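Local coordinates for protein acyl-CoA hydrolase (Bacillus cereus, PDB 1Y7U) that probably hydrolyses the thioester of long-chain fatty acyl-CoAs, binds coenzyme A between subunits of a hotdog-fold assembly, and carries calcium, at residues F122-K127 with V132-V137; I52-S55 with E61-T64; F87-G92 with R149-R154. All blocks are in the same frame, centred on the assembly; numbering follows the deposited sequence. Where two conformers were deposited one is given.

Contact 1. Residues F122-K127 with V132-V137. With COA (coenzyme A), chain F.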
loop_
_atom_site.group_PDB
_atom_site.type_symbol
_atom_site.label_atom_id
_atom_site.label_comp_id
_atom_site.label_asym_id
_atom_site.label_seq_id
_atom_site.Cartn_x
_atom_site.Cartn_y
_atom_site.Cartn_z
ATOM N N PHE A 122 -18.747 -5.388 17.826
ATOM C CA PHE A 122 -19.329 -4.902 16.578
ATOM C C PHE A 122 -20.845 -4.748 16.701
ATOM O O PHE A 122 -21.492 -5.476 17.452
ATOM C CB PHE A 122 -19.017 -5.864 15.422
ATOM C CG PHE A 122 -17.592 -5.804 14.935
ATOM C CD1 PHE A 122 -16.597 -6.552 15.557
ATOM C CD2 PHE A 122 -17.243 -4.980 13.870
ATOM C CE1 PHE A 122 -15.276 -6.480 15.124
ATOM C CE2 PHE A 122 -15.932 -4.901 13.430
ATOM C CZ PHE A 122 -14.944 -5.652 14.058
ATOM N N VAL A 123 -21.407 -3.793 15.967
ATOM C CA VAL A 123 -22.849 -3.564 15.976
ATOM C C VAL A 123 -23.379 -3.671 14.554
ATOM O O VAL A 123 -22.913 -2.968 13.653
ATOM C CB VAL A 123 -23.214 -2.160 16.505
ATOM C CG1 VAL A 123 -24.710 -1.909 16.322
ATOM C CG2 VAL A 123 -22.833 -2.038 17.966
ATOM N N ALA A 124 -24.357 -4.547 14.355
ATOM C CA ALA A 124 -24.943 -4.732 13.033
ATOM C C ALA A 124 -25.872 -3.567 12.725
ATOM O O ALA A 124 -26.717 -3.204 13.540
ATOM C CB ALA A 124 -25.705 -6.048 12.980
ATOM N N LEU A 125 -25.712 -2.974 11.551
ATOM C CA LEU A 125 -26.548 -1.849 11.175
ATOM C C LEU A 125 -27.359 -2.047 9.900
ATOM O O LEU A 125 -26.966 -2.783 8.991
ATOM C CB LEU A 125 -25.694 -0.589 11.052
ATOM C CG LEU A 125 -25.065 -0.111 12.361
ATOM C CD1 LEU A 125 -24.466 1.281 12.183
ATOM C CD2 LEU A 125 -26.132 -0.079 13.440
ATOM N N SER A 126 -28.510 -1.389 9.851
ATOM C CA SER A 126 -29.384 -1.458 8.693
ATOM C C SER A 126 -28.875 -0.418 7.712
ATOM O O SER A 126 -28.103 0.472 8.086
ATOM C CB SER A 126 -30.819 -1.121 9.089
ATOM O OG SER A 126 -30.925 0.224 9.533
ATOM N N LYS A 127 -29.316 -0.519 6.464
ATOM C CA LYS A 127 -28.889 0.420 5.436
ATOM C C LYS A 127 -29.053 1.884 5.848
ATOM O O LYS A 127 -28.510 2.770 5.195
ATOM C CB LYS A 127 -29.635 0.144 4.134
ATOM C CG LYS A 127 -29.512 -1.299 3.682
ATOM C CD LYS A 127 -30.087 -1.511 2.291
ATOM C CE LYS A 127 -29.117 -1.055 1.209
ATOM N NZ LYS A 127 -27.872 -1.876 1.203
ATOM N N VAL A 132 -29.509 -3.491 14.270
ATOM C CA VAL A 132 -30.397 -4.566 13.856
ATOM C C VAL A 132 -30.132 -5.883 14.581
ATOM O O VAL A 132 -28.986 -6.291 14.749
ATOM C CB VAL A 132 -30.267 -4.789 12.328
ATOM C CG1 VAL A 132 -30.846 -6.137 11.926
ATOM C CG2 VAL A 132 -30.978 -3.679 11.601
ATOM N N PRO A 133 -31.199 -6.571 15.011
ATOM C CA PRO A 133 -31.027 -7.846 15.713
ATOM C C PRO A 133 -30.029 -8.788 15.028
ATOM O O PRO A 133 -29.900 -8.818 13.803
ATOM C CB PRO A 133 -32.451 -8.408 15.768
ATOM C CG PRO A 133 -33.161 -7.702 14.637
ATOM C CD PRO A 133 -32.621 -6.310 14.743
ATOM N N VAL A 134 -29.335 -9.560 15.854
ATOM C CA VAL A 134 -28.300 -10.484 15.415
ATOM C C VAL A 134 -28.516 -11.873 16.010
ATOM O O VAL A 134 -28.970 -12.005 17.138
ATOM C CB VAL A 134 -26.926 -9.939 15.869
ATOM C CG1 VAL A 134 -25.954 -11.077 16.126
ATOM C CG2 VAL A 134 -26.389 -8.985 14.828
ATOM N N PRO A 135 -28.175 -12.931 15.264
ATOM C CA PRO A 135 -28.357 -14.291 15.784
ATOM C C PRO A 135 -27.721 -14.455 17.163
ATOM O O PRO A 135 -26.963 -13.602 17.607
ATOM C CB PRO A 135 -27.669 -15.156 14.730
ATOM C CG PRO A 135 -27.886 -14.385 13.477
ATOM C CD PRO A 135 -27.597 -12.961 13.913
ATOM N N ARG A 136 -28.039 -15.549 17.842
ATOM C CA ARG A 136 -27.472 -15.803 19.156
ATOM C C ARG A 136 -26.283 -16.711 18.903
ATOM O O ARG A 136 -26.279 -17.453 17.927
ATOM C CB ARG A 136 -28.501 -16.501 20.053
ATOM C CG ARG A 136 -28.051 -16.688 21.497
ATOM C CD ARG A 136 -29.131 -17.353 22.357
ATOM N NE ARG A 136 -28.668 -17.627 23.722
ATOM C CZ ARG A 136 -28.339 -16.696 24.618
ATOM N NH1 ARG A 136 -28.419 -15.408 24.311
ATOM N NH2 ARG A 136 -27.917 -17.056 25.824
ATOM N N VAL A 137 -25.264 -16.642 19.751
ATOM C CA VAL A 137 -24.097 -17.498 19.567
ATOM C C VAL A 137 -24.258 -18.699 20.469
ATOM O O VAL A 137 -24.871 -18.605 21.527
ATOM C CB VAL A 137 -22.776 -16.831 20.010
ATOM C CG1 VAL A 137 -21.601 -17.578 19.431
ATOM C CG2 VAL A 137 -22.740 -15.407 19.602
HETATM N N1A COA F . -18.812 -0.516 23.411
HETATM C C2A COA F . -19.424 -1.714 23.286
HETATM N N3A COA F . -20.697 -1.784 22.814
HETATM C C4A COA F . -21.342 -0.686 22.478
HETATM C C5A COA F . -20.727 0.512 22.561
HETATM C C6A COA F . -19.436 0.622 23.034
HETATM N N6A COA F . -18.683 1.705 22.850
HETATM N N7A COA F . -21.594 1.404 22.162
HETATM C C8A COA F . -22.703 0.809 21.802
HETATM N N9A COA F . -22.583 -0.488 22.013
HETATM C C1B COA F . -23.601 -1.475 21.641
HETATM C C2B COA F . -24.439 -2.003 22.777
HETATM O O2B COA F . -23.853 -3.206 23.189
HETATM C C3B COA F . -25.810 -2.260 22.195
HETATM O O3B COA F . -25.878 -3.628 22.182
HETATM P P3B COA F . -27.066 -4.569 22.276
HETATM O O7A COA F . -26.590 -5.792 21.832
HETATM O O8A COA F . -28.235 -4.314 21.562
HETATM O O9A COA F . -27.403 -4.787 23.596
HETATM C C4B COA F . -25.642 -1.760 20.790
HETATM O O4B COA F . -24.579 -0.878 20.857
HETATM C C5B COA F . -26.802 -0.995 20.243
HETATM O O5B COA F . -26.584 0.373 20.458
HETATM P P1A COA F . -27.728 1.480 20.419
HETATM O O1A COA F . -27.889 2.151 21.712
HETATM O O2A COA F . -29.017 0.893 20.060
HETATM O O3A COA F . -27.287 2.620 19.411
HETATM P P2A COA F . -25.893 3.363 19.260
HETATM O O4A COA F . -25.286 3.766 20.536
HETATM O O5A COA F . -26.175 4.527 18.459
HETATM O O6A COA F . -24.924 2.395 18.464
HETATM C CBP COA F . -22.697 3.322 17.981
HETATM C CCP COA F . -24.002 2.738 17.454
HETATM C CDP COA F . -22.862 4.073 19.278
HETATM C CEP COA F . -21.710 2.212 18.228
HETATM C CAP COA F . -22.276 4.476 17.070
HETATM O OAP COA F . -22.374 5.710 17.738
HETATM C C9P COA F . -21.316 4.386 15.932
HETATM O O9P COA F . -21.811 4.309 14.648
HETATM N N8P COA F . -20.044 4.383 16.172
HETATM C C7P COA F . -19.130 3.634 15.374
HETATM C C6P COA F . -19.378 3.638 13.879
HETATM C C5P COA F . -18.135 3.436 13.075
HETATM O O5P COA F . -18.064 3.870 11.906
HETATM N N4P COA F . -17.162 2.800 13.669
HETATM C C3P COA F . -15.817 2.990 13.268
HETATM C C2P COA F . -15.322 4.288 13.832
HETATM S S1P COA F . -15.067 5.482 12.567
#

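Contact 2. Residues I52-S55 with E61-T64. With COA (coenzyme A), chain F.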
loop_
_atom_site.group_PDB
_atom_site.type_symbol
_atom_site.label_atom_id
_atom_site.label_comp_id
_atom_site.label_asym_id
_atom_site.label_seq_id
_atom_site.Cartn_x
_atom_site.Cartn_y
_atom_site.Cartn_z
ATOM N N ILE A 52 -14.797 -9.501 9.903
ATOM C CA ILE A 52 -15.239 -10.546 8.993
ATOM C C ILE A 52 -16.082 -11.534 9.785
ATOM O O ILE A 52 -17.121 -11.984 9.311
ATOM C CB ILE A 52 -14.046 -11.278 8.339
ATOM C CG1 ILE A 52 -13.301 -10.318 7.405
ATOM C CG2 ILE A 52 -14.535 -12.492 7.564
ATOM C CD1 ILE A 52 -12.067 -10.903 6.774
ATOM N N SER A 53 -15.641 -11.866 10.995
ATOM C CA SER A 53 -16.397 -12.782 11.844
ATOM C C SER A 53 -17.759 -12.158 12.122
ATOM O O SER A 53 -18.786 -12.824 12.076
ATOM C CB SER A 53 -15.679 -13.024 13.175
ATOM O OG SER A 53 -14.537 -13.848 13.018
ATOM N N ALA A 54 -17.760 -10.867 12.411
ATOM C CA ALA A 54 -18.993 -10.172 12.695
ATOM C C ALA A 54 -19.988 -10.315 11.549
ATOM O O ALA A 54 -21.148 -10.634 11.777
ATOM C CB ALA A 54 -18.711 -8.702 12.964
ATOM N N SER A 55 -19.551 -10.095 10.316
ATOM C CA SER A 55 -20.479 -10.198 9.202
ATOM C C SER A 55 -20.846 -11.636 8.841
ATOM O O SER A 55 -21.937 -11.887 8.334
ATOM C CB SER A 55 -19.931 -9.463 7.988
ATOM O OG SER A 55 -18.629 -9.900 7.698
ATOM N N GLU A 61 -24.096 -5.801 7.513
ATOM C CA GLU A 61 -22.963 -4.909 7.349
ATOM C C GLU A 61 -22.665 -4.383 8.750
ATOM O O GLU A 61 -23.460 -3.637 9.314
ATOM C CB GLU A 61 -23.326 -3.755 6.412
ATOM C CG GLU A 61 -24.725 -3.853 5.813
ATOM C CD GLU A 61 -25.000 -2.781 4.774
ATOM O OE1 GLU A 61 -24.267 -2.731 3.766
ATOM O OE2 GLU A 61 -25.948 -1.990 4.964
ATOM N N CYS A 62 -21.524 -4.769 9.310
ATOM C CA CYS A 62 -21.185 -4.337 10.658
ATOM C C CYS A 62 -20.214 -3.179 10.783
ATOM O O CYS A 62 -19.509 -2.821 9.846
ATOM C CB CYS A 62 -20.665 -5.520 11.455
ATOM S SG CYS A 62 -21.918 -6.787 11.651
ATOM N N VAL A 63 -20.197 -2.610 11.979
ATOM C CA VAL A 63 -19.358 -1.470 12.325
ATOM C C VAL A 63 -18.665 -1.793 13.654
ATOM O O VAL A 63 -19.239 -2.455 14.515
ATOM C CB VAL A 63 -20.238 -0.221 12.490
ATOM C CG1 VAL A 63 -20.022 0.391 13.849
ATOM C CG2 VAL A 63 -19.954 0.763 11.389
ATOM N N THR A 64 -17.441 -1.328 13.840
ATOM C CA THR A 64 -16.752 -1.635 15.086
ATOM C C THR A 64 -17.040 -0.603 16.166
ATOM O O THR A 64 -16.769 0.583 16.000
ATOM C CB THR A 64 -15.208 -1.827 14.861
ATOM O OG1 THR A 64 -14.500 -1.493 16.059
ATOM C CG2 THR A 64 -14.710 -0.999 13.711
HETATM N N1A COA F . -18.812 -0.516 23.411
HETATM C C2A COA F . -19.424 -1.714 23.286
HETATM N N3A COA F . -20.697 -1.784 22.814
HETATM C C4A COA F . -21.342 -0.686 22.478
HETATM C C5A COA F . -20.727 0.512 22.561
HETATM C C6A COA F . -19.436 0.622 23.034
HETATM N N6A COA F . -18.683 1.705 22.850
HETATM N N7A COA F . -21.594 1.404 22.162
HETATM C C8A COA F . -22.703 0.809 21.802
HETATM N N9A COA F . -22.583 -0.488 22.013
HETATM C C1B COA F . -23.601 -1.475 21.641
HETATM C C2B COA F . -24.439 -2.003 22.777
HETATM O O2B COA F . -23.853 -3.206 23.189
HETATM C C3B COA F . -25.810 -2.260 22.195
HETATM O O3B COA F . -25.878 -3.628 22.182
HETATM P P3B COA F . -27.066 -4.569 22.276
HETATM O O7A COA F . -26.590 -5.792 21.832
HETATM O O8A COA F . -28.235 -4.314 21.562
HETATM O O9A COA F . -27.403 -4.787 23.596
HETATM C C4B COA F . -25.642 -1.760 20.790
HETATM O O4B COA F . -24.579 -0.878 20.857
HETATM C C5B COA F . -26.802 -0.995 20.243
HETATM O O5B COA F . -26.584 0.373 20.458
HETATM P P1A COA F . -27.728 1.480 20.419
HETATM O O1A COA F . -27.889 2.151 21.712
HETATM O O2A COA F . -29.017 0.893 20.060
HETATM O O3A COA F . -27.287 2.620 19.411
HETATM P P2A COA F . -25.893 3.363 19.260
HETATM O O4A COA F . -25.286 3.766 20.536
HETATM O O5A COA F . -26.175 4.527 18.459
HETATM O O6A COA F . -24.924 2.395 18.464
HETATM C CBP COA F . -22.697 3.322 17.981
HETATM C CCP COA F . -24.002 2.738 17.454
HETATM C CDP COA F . -22.862 4.073 19.278
HETATM C CEP COA F . -21.710 2.212 18.228
HETATM C CAP COA F . -22.276 4.476 17.070
HETATM O OAP COA F . -22.374 5.710 17.738
HETATM C C9P COA F . -21.316 4.386 15.932
HETATM O O9P COA F . -21.811 4.309 14.648
HETATM N N8P COA F . -20.044 4.383 16.172
HETATM C C7P COA F . -19.130 3.634 15.374
HETATM C C6P COA F . -19.378 3.638 13.879
HETATM C C5P COA F . -18.135 3.436 13.075
HETATM O O5P COA F . -18.064 3.870 11.906
HETATM N N4P COA F . -17.162 2.800 13.669
HETATM C C3P COA F . -15.817 2.990 13.268
HETATM C C2P COA F . -15.322 4.288 13.832
HETATM S S1P COA F . -15.067 5.482 12.567
#

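Contact 3. Residues F87-G92 with R149-R154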
loop_
_atom_site.group_PDB
_atom_site.type_symbol
_atom_site.label_atom_id
_atom_site.label_comp_id
_atom_site.label_asym_id
_atom_site.label_seq_id
_atom_site.Cartn_x
_atom_site.Cartn_y
_atom_site.Cartn_z
ATOM N N PHE A 87 -13.614 -15.323 16.327
ATOM C CA PHE A 87 -14.967 -15.839 16.256
ATOM C C PHE A 87 -15.810 -15.075 17.256
ATOM O O PHE A 87 -15.293 -14.501 18.213
ATOM C CB PHE A 87 -15.017 -17.341 16.553
ATOM C CG PHE A 87 -14.189 -17.755 17.722
ATOM C CD1 PHE A 87 -12.859 -18.137 17.547
ATOM C CD2 PHE A 87 -14.719 -17.732 19.009
ATOM C CE1 PHE A 87 -12.067 -18.483 18.634
ATOM C CE2 PHE A 87 -13.938 -18.077 20.098
ATOM C CZ PHE A 87 -12.611 -18.451 19.915
ATOM N N VAL A 88 -17.107 -15.043 17.004
ATOM C CA VAL A 88 -18.044 -14.367 17.877
ATOM C C VAL A 88 -18.292 -15.295 19.064
ATOM O O VAL A 88 -18.456 -16.495 18.865
ATOM C CB VAL A 88 -19.365 -14.144 17.126
ATOM C CG1 VAL A 88 -20.376 -13.458 18.013
ATOM C CG2 VAL A 88 -19.103 -13.336 15.880
ATOM N N ILE A 89 -18.288 -14.780 20.289
ATOM C CA ILE A 89 -18.571 -15.649 21.428
ATOM C C ILE A 89 -19.727 -15.147 22.250
ATOM O O ILE A 89 -20.448 -15.938 22.841
ATOM C CB ILE A 89 -17.423 -15.795 22.423
ATOM C CG1 ILE A 89 -16.407 -14.695 22.186
ATOM C CG2 ILE A 89 -16.882 -17.220 22.399
ATOM C CD1 ILE A 89 -15.713 -14.300 23.429
ATOM N N TRP A 90 -19.900 -13.836 22.311
ATOM C CA TRP A 90 -20.987 -13.274 23.089
ATOM C C TRP A 90 -21.831 -12.397 22.191
ATOM O O TRP A 90 -21.301 -11.716 21.325
ATOM C CB TRP A 90 -20.420 -12.446 24.239
ATOM C CG TRP A 90 -21.457 -11.755 25.087
ATOM C CD1 TRP A 90 -21.982 -12.199 26.271
ATOM C CD2 TRP A 90 -22.087 -10.499 24.817
ATOM N NE1 TRP A 90 -22.893 -11.291 26.751
ATOM C CE2 TRP A 90 -22.978 -10.240 25.877
ATOM C CE3 TRP A 90 -21.985 -9.568 23.779
ATOM C CZ2 TRP A 90 -23.763 -9.089 25.932
ATOM C CZ3 TRP A 90 -22.767 -8.421 23.833
ATOM C CH2 TRP A 90 -23.645 -8.194 24.903
ATOM N N THR A 91 -23.143 -12.420 22.383
ATOM C CA THR A 91 -24.016 -11.571 21.585
ATOM C C THR A 91 -25.038 -10.866 22.430
ATOM O O THR A 91 -25.522 -11.404 23.421
ATOM C CB THR A 91 -24.796 -12.338 20.493
ATOM O OG1 THR A 91 -25.329 -13.560 21.027
ATOM C CG2 THR A 91 -23.906 -12.601 19.304
ATOM N N GLY A 92 -25.343 -9.641 22.028
ATOM C CA GLY A 92 -26.346 -8.852 22.708
ATOM C C GLY A 92 -27.541 -9.019 21.804
ATOM O O GLY A 92 -27.720 -10.079 21.216
ATOM N N ARG A 149 -17.568 -17.022 29.019
ATOM C CA ARG A 149 -17.750 -16.578 30.399
ATOM C C ARG A 149 -17.006 -15.258 30.555
ATOM O O ARG A 149 -17.540 -14.275 31.075
ATOM C CB ARG A 149 -17.163 -17.610 31.360
ATOM C CG ARG A 149 -18.020 -17.938 32.574
ATOM C CD ARG A 149 -18.027 -16.847 33.637
ATOM N NE ARG A 149 -19.312 -16.150 33.707
ATOM C CZ ARG A 149 -19.666 -15.308 34.678
ATOM N NH1 ARG A 149 -18.840 -15.050 35.681
ATOM N NH2 ARG A 149 -20.851 -14.708 34.640
ATOM N N ILE A 150 -15.763 -15.244 30.095
ATOM C CA ILE A 150 -14.942 -14.049 30.172
ATOM C C ILE A 150 -15.584 -12.928 29.377
ATOM O O ILE A 150 -15.620 -11.780 29.823
ATOM C CB ILE A 150 -13.524 -14.312 29.631
ATOM C CG1 ILE A 150 -12.820 -15.327 30.536
ATOM C CG2 ILE A 150 -12.742 -13.006 29.542
ATOM C CD1 ILE A 150 -11.404 -15.658 30.139
ATOM N N ALA A 151 -16.097 -13.257 28.197
ATOM C CA ALA A 151 -16.742 -12.257 27.359
ATOM C C ALA A 151 -17.942 -11.668 28.090
ATOM O O ALA A 151 -18.227 -10.481 27.970
ATOM C CB ALA A 151 -17.179 -12.878 26.054
ATOM N N VAL A 152 -18.644 -12.505 28.848
ATOM C CA VAL A 152 -19.810 -12.064 29.612
ATOM C C VAL A 152 -19.414 -10.973 30.608
ATOM O O VAL A 152 -20.115 -9.962 30.751
ATOM C CB VAL A 152 -20.454 -13.251 30.390
ATOM C CG1 VAL A 152 -21.492 -12.742 31.363
ATOM C CG2 VAL A 152 -21.104 -14.227 29.413
ATOM N N LEU A 153 -18.289 -11.181 31.288
ATOM C CA LEU A 153 -17.799 -10.219 32.269
ATOM C C LEU A 153 -17.281 -8.941 31.640
ATOM O O LEU A 153 -17.428 -7.865 32.210
ATOM C CB LEU A 153 -16.704 -10.846 33.130
ATOM C CG LEU A 153 -17.235 -11.981 34.005
ATOM C CD1 LEU A 153 -16.110 -12.761 34.636
ATOM C CD2 LEU A 153 -18.136 -11.383 35.054
ATOM N N ARG A 154 -16.683 -9.070 30.462
ATOM C CA ARG A 154 -16.142 -7.929 29.735
ATOM C C ARG A 154 -17.272 -7.069 29.183
ATOM O O ARG A 154 -17.127 -5.856 29.020
ATOM C CB ARG A 154 -15.269 -8.417 28.575
ATOM C CG ARG A 154 -13.964 -9.066 28.999
ATOM C CD ARG A 154 -12.885 -8.024 29.229
ATOM N NE ARG A 154 -13.306 -6.990 30.163
ATOM C CZ ARG A 154 -12.600 -5.898 30.429
ATOM N NH1 ARG A 154 -11.435 -5.694 29.831
ATOM N NH2 ARG A 154 -13.061 -5.004 31.291
#

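Contact 1. Residues F122-K127 with V132-V137
The backbones of Ala124 and Val132 are joined by one hydrogen bond, Val132 N to Ala124 O at 2.9 Å, bent to 145° at the hydrogen. The CA atoms of Leu125 and Val132 are the nearest pair, 5.4 Å apart, where the chain, having left the strand, folds back beside it. Two valines supply the apolar contacts, one on Ala124 and one on Ser126. CG2 of Val134 meets the methyl of Ala124, CB to CG2 3.5 Å, and a residue as small as alanine lets the returning chain lie this close. CG2 of Val132, placed anti to its own carbonyl carbon, rests on CB of Ser126 at 3.6 Å. The hydroxyl of Ser126 serves the turn itself, bonding to Asn130 N and Glu128 OE2. One residue before Ala124, Val123 belongs to the coenzyme A pocket: its CG2 comes to 3.6 Å from the ribose oxygen O4B of coenzyme A. A single polar link with methyl contacts beside it implies a chain held against residues 124-126 by one backbone hydrogen bond and by apolar fit, with no charged pair between the segments and with the ribose of coenzyme A against the apolar branch of Val123.

Contact 2. Residues I52-S55 with E61-T64
Ala54 and Cys62 meet side chain to side chain: the CB of each residue points at the other segment, and the sulfur of Cys62 touches Ala54. The sulfur lies alongside the alanine and meets it twice: SG of Cys62 is 4.0 Å from CB of Ala54 and 3.9 Å from the backbone O of Ala54. With chi1 at -63°, SG stands anti to the carbonyl carbon of Cys62, which sets it beside Ala54; CB of Cys62 is also 4.0 Å from CB of Ala54. Alanine and cysteine suit this buried place, because two short side chains let a helix settle close over a strand, with 6.1 Å between the CA atoms of Ser55 and Cys62. The carbonyl of Ala54 also receives a hydrogen bond from Ser58 OG.

The next strand residue points the other way. Val63 turns from the helix to coenzyme A, its CG1 3.3 Å from C6P of the pantetheine arm, and Thr64 accepts a hydrogen bond through its backbone O from N4P of coenzyme A at 3.2 Å. One strand thus divides helix from ligand by alternation. Here helix 39-58 is the central helix of a hotdog fold, lying against the antiparallel sheet: strand 61-71 pairs with strand 112-125, whose Phe122 touches Ala54 and whose Ala124 touches Cys62, while Ile52 and Ser53 reach Val20 of strand 20-25.

Contact 3. Residues F87-G92 with R149-R154
Within residues 149-154, Ala151 and Val152 touch the strand, at Ile89 and Trp90. Ala151 comes first and lies nearest, its CA 6.1 Å from that of Trp90. Its methyl faces the strand and is met by two side chains, CD1 of Ile89 at 3.3 Å from CB of Ala151 and CB of Trp90 at 3.7 Å from the same atom. Two consecutive strand residues would ordinarily point to opposite sides; they can share one partner because Ile89 and Trp90 form a classic beta bulge opposite Glu97. Alanine is apt here, since its small methyl lets the axes of 149-154 and 87-91 approach to 7.6 Å, their directions 56° apart. The helix runs across one side of the antiparallel hotdog sheet, and Phe119 of strand 112-125 also packs on Ala151. Val152 follows with a branch at the edge of the indole: its CG2 lies near the ring plane, 3.8 Å from CD1 of Trp90, and the two side chains cross at about a right angle. Trp90 has CG anti to its backbone N (chi1 177°), which carries the ring along the helix toward Ala155 and Arg158, the latter a coenzyme A-binding residue.

All three contacts bear on the same antiparallel sheet. Contact 2 is the buried one, a thiol and a methyl between helix 39-58 and strand 61-71; contacts 1 and 3 are only partly buried. Contacts 1 and 2 lie on neighbouring strands, 112-125 and 61-71, tied where Val123 N lies 2.9 Å from Val63 O, a probable hydrogen bond, and both reach coenzyme A and the second subunit. Contact 3 packs another helix, 142-170, on strand 81-91, touches coenzyme A too, through Gly92, and meets contact 1 through Val137 and Thr91. Contact 1, closed within a short turn, is the one with a backbone hydrogen bond between its segments; contacts 2 and 3, which seat helices, rely on apolar contact.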